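BauA (Acinetobacter baumannii, PDB 6HCP) takes up iron across the outer membrane as the ferric preacinetobactin complex, serving as a TonB-dependent receptor and transporter. Local coordinates at residues K544-N548 with L549-V553; S47-G50 with F51-S54; K78-T81 with E82-A86. All coordinates share one frame; numbering follows the deposited sequence.

Contact 1: K544-N548 with L549-V553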
loop_
_atom_site.group_PDB
_atom_site.type_symbol
_atom_site.label_atom_id
_atom_site.label_comp_id
_atom_site.label_asym_id
_atom_site.label_seq_id
_atom_site.Cartn_x
_atom_site.Cartn_y
_atom_site.Cartn_z
ATOM N N LYS A 544 28.189 16.881 -48.577
ATOM C CA LYS A 544 28.300 16.184 -49.856
ATOM C C LYS A 544 27.539 16.979 -50.918
ATOM O O LYS A 544 26.311 16.915 -50.988
ATOM C CB LYS A 544 27.784 14.746 -49.757
ATOM C CG LYS A 544 27.960 13.947 -51.043
ATOM C CD LYS A 544 27.874 12.449 -50.880
ATOM C CE LYS A 544 27.916 11.739 -52.217
ATOM N NZ LYS A 544 27.623 10.296 -52.070
ATOM N N LEU A 545 28.276 17.890 -51.569
ATOM C CA LEU A 545 27.704 18.869 -52.482
ATOM C C LEU A 545 27.756 18.284 -53.894
ATOM O O LEU A 545 28.814 17.840 -54.347
ATOM C CB LEU A 545 28.505 20.173 -52.427
ATOM C CG LEU A 545 28.501 20.927 -51.098
ATOM C CD1 LEU A 545 29.246 22.240 -51.264
ATOM C CD2 LEU A 545 27.086 21.176 -50.599
ATOM N N VAL A 546 26.604 18.353 -54.559
ATOM C CA VAL A 546 26.437 18.056 -55.945
ATOM C C VAL A 546 25.624 19.204 -56.546
ATOM O O VAL A 546 24.602 19.605 -55.966
ATOM C CB VAL A 546 25.740 16.694 -56.128
ATOM C CG1 VAL A 546 25.390 16.435 -57.585
ATOM C CG2 VAL A 546 26.598 15.567 -55.555
ATOM N N ASN A 547 26.195 19.849 -57.575
ATOM C CA ASN A 547 25.652 21.101 -58.102
ATOM C C ASN A 547 25.479 22.102 -56.954
ATOM O O ASN A 547 24.484 22.783 -56.911
ATOM C CB ASN A 547 24.292 20.895 -58.772
ATOM C CG ASN A 547 24.420 20.242 -60.127
ATOM O OD1 ASN A 547 25.341 20.556 -60.880
ATOM N ND2 ASN A 547 23.424 19.459 -60.504
ATOM N N ASN A 548 26.453 22.124 -56.044
ATOM C CA ASN A 548 26.521 23.086 -54.949
ATOM C C ASN A 548 25.306 22.934 -54.029
ATOM O O ASN A 548 24.969 23.886 -53.308
ATOM C CB ASN A 548 26.578 24.531 -55.467
ATOM C CG ASN A 548 27.265 25.456 -54.488
ATOM O OD1 ASN A 548 28.251 25.078 -53.854
ATOM N ND2 ASN A 548 26.677 26.619 -54.269
ATOM N N LEU A 549 24.680 21.742 -54.032
ATOM C CA LEU A 549 23.516 21.474 -53.172
ATOM C C LEU A 549 23.815 20.286 -52.260
ATOM O O LEU A 549 24.490 19.333 -52.661
ATOM C CB LEU A 549 22.289 21.188 -54.033
ATOM C CG LEU A 549 21.655 22.375 -54.755
ATOM C CD1 LEU A 549 20.702 21.873 -55.825
ATOM C CD2 LEU A 549 20.934 23.291 -53.784
ATOM N N PRO A 550 23.214 20.254 -51.047
ATOM C CA PRO A 550 23.330 19.084 -50.170
ATOM C C PRO A 550 22.671 17.858 -50.833
ATOM O O PRO A 550 21.697 18.008 -51.558
ATOM C CB PRO A 550 22.527 19.511 -48.920
ATOM C CG PRO A 550 21.424 20.399 -49.505
ATOM C CD PRO A 550 22.118 21.151 -50.629
ATOM N N THR A 551 23.221 16.670 -50.564
ATOM C CA THR A 551 22.764 15.434 -51.169
ATOM C C THR A 551 22.085 14.546 -50.111
ATOM O O THR A 551 22.601 14.375 -49.016
ATOM C CB THR A 551 23.940 14.715 -51.837
ATOM O OG1 THR A 551 24.576 15.654 -52.716
ATOM C CG2 THR A 551 23.519 13.463 -52.582
ATOM N N PHE A 552 20.914 14.015 -50.457
ATOM C CA PHE A 552 20.172 13.058 -49.627
ATOM C C PHE A 552 20.806 11.668 -49.754
ATOM O O PHE A 552 20.995 11.162 -50.876
ATOM C CB PHE A 552 18.706 13.062 -50.031
ATOM C CG PHE A 552 17.764 12.405 -49.051
ATOM C CD1 PHE A 552 17.490 13.002 -47.828
ATOM C CD2 PHE A 552 17.152 11.193 -49.348
ATOM C CE1 PHE A 552 16.621 12.407 -46.932
ATOM C CE2 PHE A 552 16.274 10.599 -48.450
ATOM C CZ PHE A 552 16.004 11.212 -47.245
ATOM N N VAL A 553 21.239 11.108 -48.616
ATOM C CA VAL A 553 22.035 9.886 -48.593
ATOM C C VAL A 553 21.403 8.862 -47.641
ATOM O O VAL A 553 20.648 9.224 -46.753
ATOM C CB VAL A 553 23.501 10.159 -48.214
ATOM C CG1 VAL A 553 24.205 10.981 -49.274
ATOM C CG2 VAL A 553 23.637 10.807 -46.841
#
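Thr-551 reaches its hydroxyl across to the backbone of Lys-544, and OG1 gives a 2.8 Å hydrogen bond to Lys-544 O. It comes from above the carbonyl plane, about 45° out of it. With chi1 at -53°, OG1 sits anti to the carbonyl carbon of Thr-551 and beside its backbone N, which points it at Lys-544 O. Val-546 CG2 rests on the threonine hydroxyl, 3.5 Å from Thr-551 OG1, while the extended lysine chain passes obliquely over the threonine, Lys-544 CG to Thr-551 OG1 being 4.1 Å. Further along, Lys-544 CD brushes Val-553 CG1.

Nearer the turn the backbone takes over. Val-546 and Leu-549 form an antiparallel hydrogen-bonded pair: Val-546 N donates to Leu-549 O at 3.0 Å, nearly straight at 166°, and Leu-549 N answers to Val-546 O at 2.9 Å, more bent. Leu-549 O also meets the CA-H of Leu-545 (CA to O 3.3 Å), and Leu-545 CD2 lies against the peptide leading from Leu-549 to Pro-550. The Leu-549 side chain folds back over the turn, its CG 3.6 Å from Asn-547 O.

Behind this first shell, Ser-499 OG bonds to the Thr-551 hydroxyl, so OG1 has partners on two chain segments. Asn-500 OD1 takes the Phe-552 N-H, and strand 524-541 pairs with the backbone beyond Pro-550, where Val-553 packs on Tyr-539.

Asn-547 and Asn-548 both have positive phi, the left-handed helical conformation that a type I' turn requires and that asparagine adopts readily. The result is a tight two-residue beta hairpin in the connection between strands 524-541 and 549-569 of the TonB-dependent receptor barrel.

Contact 2: S47-G50 with F51-S54; sequences SNVG and FLGS
Val-49 and Leu-52 lay their branches obliquely over each other, Val-49 CG1 to Leu-52 CD1 at 4.0 Å. The leucine also covers the backbone that joins them: its CB sits 3.3 Å from Val-49 O, the oxygen that receives Leu-52 N at 3.0 Å. Both side chains press on Leu-148 of helix 146-149.

Phe-51 turns the other way. With chi1 at 82° its ring is placed between the backbone N and carbonyl directions, leading off from the turn to a cation-pi contact with Arg-443 and to packing on Val-366 and Ala-426 of the barrel wall. On strand 46-48, Asn-48 turns its amide across to the returning chain, and OD1 comes within 3.3 Å of Gly-53 CA.

The backbone frames these groups. Val-49 N donates to Gly-53 O at 2.9 Å, almost straight (170°), and Gly-53 N donates to Gly-50 O at 3.0 Å. Gly-50 and Gly-53 both have positive phi, favourable to glycine, and Gly-50 with Phe-51 takes the angles of a type II' turn running from Val-49 to Leu-52. A short 3-10 step over Phe-51 and Leu-52 then delivers the chain to Ser-54, which pairs with Asn-48: a beta hairpin with glycines in its connection, linking strands 46-48 and 54-56 and wedged between plug strand 135-142 and the inner side of the barrel.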
loop_
_atom_site.group_PDB
_atom_site.type_symbol
_atom_site.label_atom_id
_atom_site.label_comp_id
_atom_site.label_asym_id
_atom_site.label_seq_id
_atom_site.Cartn_x
_atom_site.Cartn_y
_atom_site.Cartn_z
ATOM N N SER A 47 6.497 -22.752 -32.702
ATOM C CA SER A 47 5.954 -21.504 -33.184
ATOM C C SER A 47 6.081 -21.446 -34.708
ATOM O O SER A 47 6.790 -22.255 -35.334
ATOM C CB SER A 47 6.629 -20.317 -32.523
ATOM O OG SER A 47 7.987 -20.208 -32.952
ATOM N N ASN A 48 5.392 -20.469 -35.285
ATOM C CA ASN A 48 5.412 -20.239 -36.730
ATOM C C ASN A 48 6.659 -19.427 -37.091
ATOM O O ASN A 48 6.833 -18.299 -36.637
ATOM C CB ASN A 48 4.169 -19.494 -37.213
ATOM C CG ASN A 48 3.996 -19.625 -38.716
ATOM O OD1 ASN A 48 3.766 -20.722 -39.214
ATOM N ND2 ASN A 48 4.045 -18.516 -39.431
ATOM N N VAL A 49 7.505 -19.988 -37.949
ATOM C CA VAL A 49 8.736 -19.310 -38.321
ATOM C C VAL A 49 8.578 -18.711 -39.723
ATOM O O VAL A 49 9.137 -19.210 -40.716
ATOM C CB VAL A 49 9.921 -20.270 -38.185
ATOM C CG1 VAL A 49 11.253 -19.580 -38.442
ATOM C CG2 VAL A 49 9.920 -20.916 -36.810
ATOM N N GLY A 50 7.714 -17.697 -39.801
ATOM C CA GLY A 50 7.237 -17.151 -41.066
ATOM C C GLY A 50 6.836 -18.264 -42.016
ATOM O O GLY A 50 6.173 -19.229 -41.602
ATOM N N PHE A 51 7.233 -18.163 -43.294
ATOM C CA PHE A 51 6.717 -19.115 -44.298
ATOM C C PHE A 51 7.376 -20.504 -44.162
ATOM O O PHE A 51 6.946 -21.436 -44.842
ATOM C CB PHE A 51 6.799 -18.509 -45.711
ATOM C CG PHE A 51 8.118 -18.586 -46.440
ATOM C CD1 PHE A 51 9.328 -18.516 -45.780
ATOM C CD2 PHE A 51 8.135 -18.641 -47.826
ATOM C CE1 PHE A 51 10.533 -18.504 -46.470
ATOM C CE2 PHE A 51 9.336 -18.631 -48.517
ATOM C CZ PHE A 51 10.534 -18.544 -47.842
ATOM N N LEU A 52 8.344 -20.683 -43.258
ATOM C CA LEU A 52 8.859 -22.030 -42.962
ATOM C C LEU A 52 7.814 -22.837 -42.168
ATOM O O LEU A 52 7.928 -24.046 -42.064
ATOM C CB LEU A 52 10.174 -21.968 -42.183
ATOM C CG LEU A 52 11.308 -21.162 -42.814
ATOM C CD1 LEU A 52 12.525 -21.143 -41.897
ATOM C CD2 LEU A 52 11.671 -21.721 -44.184
ATOM N N GLY A 53 6.782 -22.164 -41.652
ATOM C CA GLY A 53 5.718 -22.784 -40.883
ATOM C C GLY A 53 6.160 -23.214 -39.482
ATOM O O GLY A 53 7.122 -22.687 -38.897
ATOM N N SER A 54 5.408 -24.156 -38.917
ATOM C CA SER A 54 5.572 -24.547 -37.529
ATOM C C SER A 54 6.901 -25.278 -37.321
ATOM O O SER A 54 7.207 -26.245 -37.980
ATOM C CB SER A 54 4.396 -25.383 -37.073
ATOM O OG SER A 54 4.621 -25.859 -35.757
#

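Contact 3: K78-T81 with E82-A86; sequences KDIT and EVIAA
The chain winds into the short helix 81-84, with the carbonyl oxygen of Ile-80 serving two amides of the following turn: Val-83 N at 2.9 Å, from well above the carbonyl plane, and Ile-84 N at 3.0 Å, from nearly straight ahead of the C=O bond. Thr-81 O then receives Ala-85 N at 2.9 Å. Asp-79, in an extended conformation, stands before this turn as its N-cap. Its OD1 takes the Glu-82 N-H at 3.0 Å and 153°, a bond supplemented by a weak one from the same N-H to Asp-79 O. The torsion chi1 of 65° holds the aspartate in the crowded position between its N and carbonyl carbon, which brings the carboxylate round over the helix start.

Glu-82 returns the favour one residue earlier. Its extended chain carries OE1 to Lys-78 N at 2.9 Å, met from above the carboxylate plane. This resembles a capping box, except that the glutamate grips the amide of Lys-78 and not that of Asp-79. The helix is part of the plug domain that fills the barrel of TonB-dependent receptors, and a hydrogen bond between Thr-81 OG1 and Glu-102 OE1 ties it to a neighbouring loop.

The planes of the two carboxylates are turned about 62° apart, with Asp-79 OD1 and Glu-82 OE2 4.3 Å from each other. A water donating to both Asp-79 OD2 and Glu-82 OE2 bridges them and may ease their repulsion. Lys-78 bends its chain away, and NZ hydrogen-bonds to Gln-76 O, leaving the aliphatic CB and CG beside Glu-82 OE1.

On the buried side Ile-80 CG2 meets Ile-84 CG2 obliquely at 4.1 Å. These isoleucines pack on Val-161 of strand 159-165, Ile-84 also on Val-138, while Val-83 fits against Ile-72 of helix 69-75.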
loop_
_atom_site.group_PDB
_atom_site.type_symbol
_atom_site.label_atom_id
_atom_site.label_comp_id
_atom_site.label_asym_id
_atom_site.label_seq_id
_atom_site.Cartn_x
_atom_site.Cartn_y
_atom_site.Cartn_z
ATOM N N LYS A 78 -4.230 -7.076 -20.767
ATOM C CA LYS A 78 -5.205 -6.210 -21.399
ATOM C C LYS A 78 -4.757 -5.846 -22.828
ATOM O O LYS A 78 -5.515 -5.259 -23.589
ATOM C CB LYS A 78 -5.370 -4.953 -20.547
ATOM C CG LYS A 78 -5.827 -5.182 -19.106
ATOM C CD LYS A 78 -7.332 -5.368 -18.966
ATOM C CE LYS A 78 -7.812 -5.606 -17.538
ATOM N NZ LYS A 78 -7.410 -6.945 -17.043
ATOM N N ASP A 79 -3.484 -6.106 -23.149
ATOM C CA ASP A 79 -2.941 -5.813 -24.471
ATOM C C ASP A 79 -1.727 -6.712 -24.708
ATOM O O ASP A 79 -1.394 -7.542 -23.873
ATOM C CB ASP A 79 -2.639 -4.318 -24.629
ATOM C CG ASP A 79 -1.538 -3.775 -23.730
ATOM O OD1 ASP A 79 -0.715 -4.573 -23.266
ATOM O OD2 ASP A 79 -1.558 -2.554 -23.454
ATOM N N ILE A 80 -1.165 -6.659 -25.922
ATOM C CA ILE A 80 -0.134 -7.596 -26.302
ATOM C C ILE A 80 1.147 -7.324 -25.505
ATOM O O ILE A 80 1.844 -8.255 -25.121
ATOM C CB ILE A 80 0.110 -7.554 -27.822
ATOM C CG1 ILE A 80 -1.142 -7.995 -28.583
ATOM C CG2 ILE A 80 1.313 -8.408 -28.162
ATOM C CD1 ILE A 80 -1.675 -9.353 -28.157
ATOM N N THR A 81 1.395 -6.047 -25.192
ATOM C CA THR A 81 2.587 -5.653 -24.408
ATOM C C THR A 81 2.619 -6.413 -23.075
ATOM O O THR A 81 3.664 -6.879 -22.634
ATOM C CB THR A 81 2.604 -4.141 -24.146
ATOM O OG1 THR A 81 2.615 -3.468 -25.406
ATOM C CG2 THR A 81 3.808 -3.718 -23.333
ATOM N N GLU A 82 1.454 -6.502 -22.428
ATOM C CA GLU A 82 1.317 -7.128 -21.101
ATOM C C GLU A 82 1.529 -8.639 -21.190
ATOM O O GLU A 82 1.750 -9.276 -20.167
ATOM C CB GLU A 82 -0.055 -6.811 -20.506
ATOM C CG GLU A 82 -0.155 -5.368 -20.061
ATOM C CD GLU A 82 -1.460 -4.954 -19.404
ATOM O OE1 GLU A 82 -2.276 -5.833 -19.063
ATOM O OE2 GLU A 82 -1.625 -3.748 -19.196
ATOM N N VAL A 83 1.496 -9.203 -22.407
ATOM C CA VAL A 83 1.883 -10.575 -22.608
ATOM C C VAL A 83 3.391 -10.680 -22.849
ATOM O O VAL A 83 4.056 -11.537 -22.274
ATOM C CB VAL A 83 1.102 -11.223 -23.770
ATOM C CG1 VAL A 83 1.490 -12.675 -23.929
ATOM C CG2 VAL A 83 -0.404 -11.090 -23.598
ATOM N N ILE A 84 3.906 -9.935 -23.836
ATOM C CA ILE A 84 5.234 -10.265 -24.388
ATOM C C ILE A 84 6.373 -9.569 -23.628
ATOM O O ILE A 84 7.523 -10.011 -23.735
ATOM C CB ILE A 84 5.310 -9.967 -25.897
ATOM C CG1 ILE A 84 5.215 -8.467 -26.191
ATOM C CG2 ILE A 84 4.249 -10.782 -26.620
ATOM C CD1 ILE A 84 5.457 -8.109 -27.654
ATOM N N ALA A 85 6.096 -8.474 -22.921
ATOM C CA ALA A 85 7.161 -7.689 -22.299
ATOM C C ALA A 85 7.407 -8.116 -20.846
ATOM O O ALA A 85 8.401 -7.733 -20.261
ATOM C CB ALA A 85 6.851 -6.211 -22.364
ATOM N N ALA A 86 6.468 -8.834 -20.237
ATOM C CA ALA A 86 6.515 -9.000 -18.768
ATOM C C ALA A 86 7.811 -9.719 -18.349
ATOM O O ALA A 86 8.462 -9.314 -17.408
ATOM C CB ALA A 86 5.281 -9.725 -18.291
HETATM O O HOH W 1 -0.226 -2.233 -20.969
#

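From the N terminus, contact 2 comes first, closing the turn between strands 46-48 and 54-56 and setting it against the inner barrel wall. The chain runs on through strands 54-56 and 64-68 and helix 69-75 to contact 3, a helix start packed on the plug sheet of strands 135-142 and 159-165; the nearest atoms of these two contacts are about 11 Å apart. Contact 1 follows much later, in the barrel, where it closes the tight loop between strands 545-546 and 549-569. Its centre is about 44 Å from that of contact 2 and about 45 Å from that of contact 3. All three lie in series, none enclosing or crossing another.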